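Local coordinates for 2-nitrobenzoate nitroreductase (Pseudomonas fluorescens, PDB 4Z85), which probably binds FMN and, as a 2-nitrobenzoate nitroreductase of the flavoredoxin family, reduces the nitro group of 2-nitrobenzoate, at residues I27-S32 against C39-Y44. Residues are numbered along the deposited sequence; the frame is centred on the assembly and turned at random.
Sequences IALVTS and CNAAPY
Tyr44 is the strand partner of Ala28 and sends its ring back toward Val30. Its CG is anti to the carbonyl carbon (chi1 -59°), which turns the ring along the sheet. Val30 CG2 meets the ring at its edge, near the ring plane, 3.9 Å from Tyr44 CD2. The backbones of Ala28 and Tyr44 form a hydrogen-bonded antiparallel pair, with Ala28 N to Tyr44 O at 2.8 Å and nearly straight (165°).

Val30 pairs with Ala42 in the same way, through Val30 N to Ala42 O and Ala42 N to Val30 O. At the far end Ser32 and Asn40 close the ladder, and Asn40 N reaches Ser32 O at 2.9 Å. Ser32 OG sits 4.0 Å from Asn40 CB, a plain contact. Ser32 OG and Asn40 OD1 both bond to Asn80 ND2, and Asn40 ND2 bonds to Glu113. Ser32 O further takes a CA-H...O contact from Cys39 CA at 3.3 Å.

Ala28, Val30, Ser32, Asn40, Ala42 and Tyr44 share one face of the sheet. Leu29, Thr31, Ala41 and Pro43 are on the other. There Leu29 CD1 lies over the Ala42-Pro43 peptide, 3.7 Å from Ala42 C, and also touches Pro43 CB at 4.1 Å. Further along, Thr31 CB packs against Cys39 SG at 3.8 Å.

The pair belongs to the beta hairpin of strands 28-33 and 39-52 in the flavin reductase-like barrel. Strand 86-90 continues the sheet beside Leu29 and Thr31. Ile59 of strand 55-62 covers Ala28, Val30 and Tyr44, and Met100 of helix 94-103 packs on Leu29 and Pro43.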
# COMPACT_ATOMS: atom_id res chain seq x y z
N ILE A 27 -3.77 4.61 4.14
CA ILE A 27 -5.16 4.43 4.57
C ILE A 27 -6.10 5.21 3.67
O ILE A 27 -5.99 6.43 3.54
CB ILE A 27 -5.35 4.88 6.02
CG1 ILE A 27 -4.38 4.12 6.93
CG2 ILE A 27 -6.79 4.60 6.49
CD1 ILE A 27 -4.33 4.69 8.36
N ALA A 28 -7.02 4.49 3.05
CA ALA A 28 -8.07 5.13 2.26
C ALA A 28 -9.33 5.23 3.12
O ALA A 28 -9.96 4.22 3.40
CB ALA A 28 -8.36 4.32 0.98
N LEU A 29 -9.67 6.44 3.55
CA LEU A 29 -10.92 6.62 4.28
C LEU A 29 -11.98 6.97 3.23
O LEU A 29 -12.04 8.08 2.75
CB LEU A 29 -10.77 7.72 5.34
CG LEU A 29 -12.01 8.09 6.16
CD1 LEU A 29 -12.72 6.85 6.68
CD2 LEU A 29 -11.56 9.01 7.30
N VAL A 30 -12.74 5.96 2.85
CA VAL A 30 -13.67 6.06 1.72
C VAL A 30 -15.00 6.61 2.18
O VAL A 30 -15.64 6.04 3.08
CB VAL A 30 -13.87 4.69 1.07
CG1 VAL A 30 -14.89 4.75 -0.08
CG2 VAL A 30 -12.52 4.16 0.55
N THR A 31 -15.41 7.73 1.58
CA THR A 31 -16.79 8.19 1.72
C THR A 31 -17.58 7.80 0.47
O THR A 31 -17.08 7.87 -0.67
CB THR A 31 -16.89 9.72 1.96
OG1 THR A 31 -16.03 10.44 1.07
CG2 THR A 31 -16.53 10.06 3.40
N SER A 32 -18.82 7.36 0.70
CA SER A 32 -19.69 6.90 -0.37
C SER A 32 -21.13 7.26 -0.02
O SER A 32 -21.41 7.60 1.13
CB SER A 32 -19.53 5.39 -0.60
OG SER A 32 -19.74 4.65 0.59
N CYS A 39 -24.41 9.35 3.78
CA CYS A 39 -22.97 9.18 3.54
C CYS A 39 -22.33 8.19 4.50
O CYS A 39 -22.31 8.40 5.72
CB CYS A 39 -22.25 10.52 3.63
SG CYS A 39 -20.44 10.42 3.26
N ASN A 40 -21.79 7.11 3.94
CA ASN A 40 -21.05 6.14 4.73
C ASN A 40 -19.56 6.46 4.64
O ASN A 40 -19.10 7.04 3.65
CB ASN A 40 -21.33 4.72 4.24
CG ASN A 40 -22.74 4.26 4.56
OD1 ASN A 40 -23.53 3.98 3.66
ND2 ASN A 40 -23.05 4.17 5.85
N ALA A 41 -18.83 6.11 5.69
CA ALA A 41 -17.38 6.33 5.73
C ALA A 41 -16.72 5.09 6.31
O ALA A 41 -17.18 4.57 7.33
CB ALA A 41 -17.05 7.56 6.54
N ALA A 42 -15.67 4.59 5.66
CA ALA A 42 -15.02 3.39 6.17
C ALA A 42 -13.55 3.39 5.73
O ALA A 42 -13.26 3.71 4.58
CB ALA A 42 -15.71 2.14 5.68
N PRO A 43 -12.64 3.10 6.67
CA PRO A 43 -11.22 3.09 6.32
C PRO A 43 -10.73 1.73 5.86
O PRO A 43 -11.12 0.67 6.38
CB PRO A 43 -10.54 3.47 7.64
CG PRO A 43 -11.45 2.81 8.67
CD PRO A 43 -12.86 2.95 8.12
N TYR A 44 -9.81 1.76 4.89
CA TYR A 44 -9.22 0.53 4.35
C TYR A 44 -7.73 0.73 4.13
O TYR A 44 -7.35 1.71 3.51
CB TYR A 44 -9.86 0.17 3.01
CG TYR A 44 -11.34 -0.05 3.09
CD1 TYR A 44 -11.84 -1.28 3.44
CD2 TYR A 44 -12.22 0.99 2.83
CE1 TYR A 44 -13.21 -1.49 3.54
CE2 TYR A 44 -13.59 0.79 2.93
CZ TYR A 44 -14.07 -0.45 3.28
OH TYR A 44 -15.42 -0.67 3.37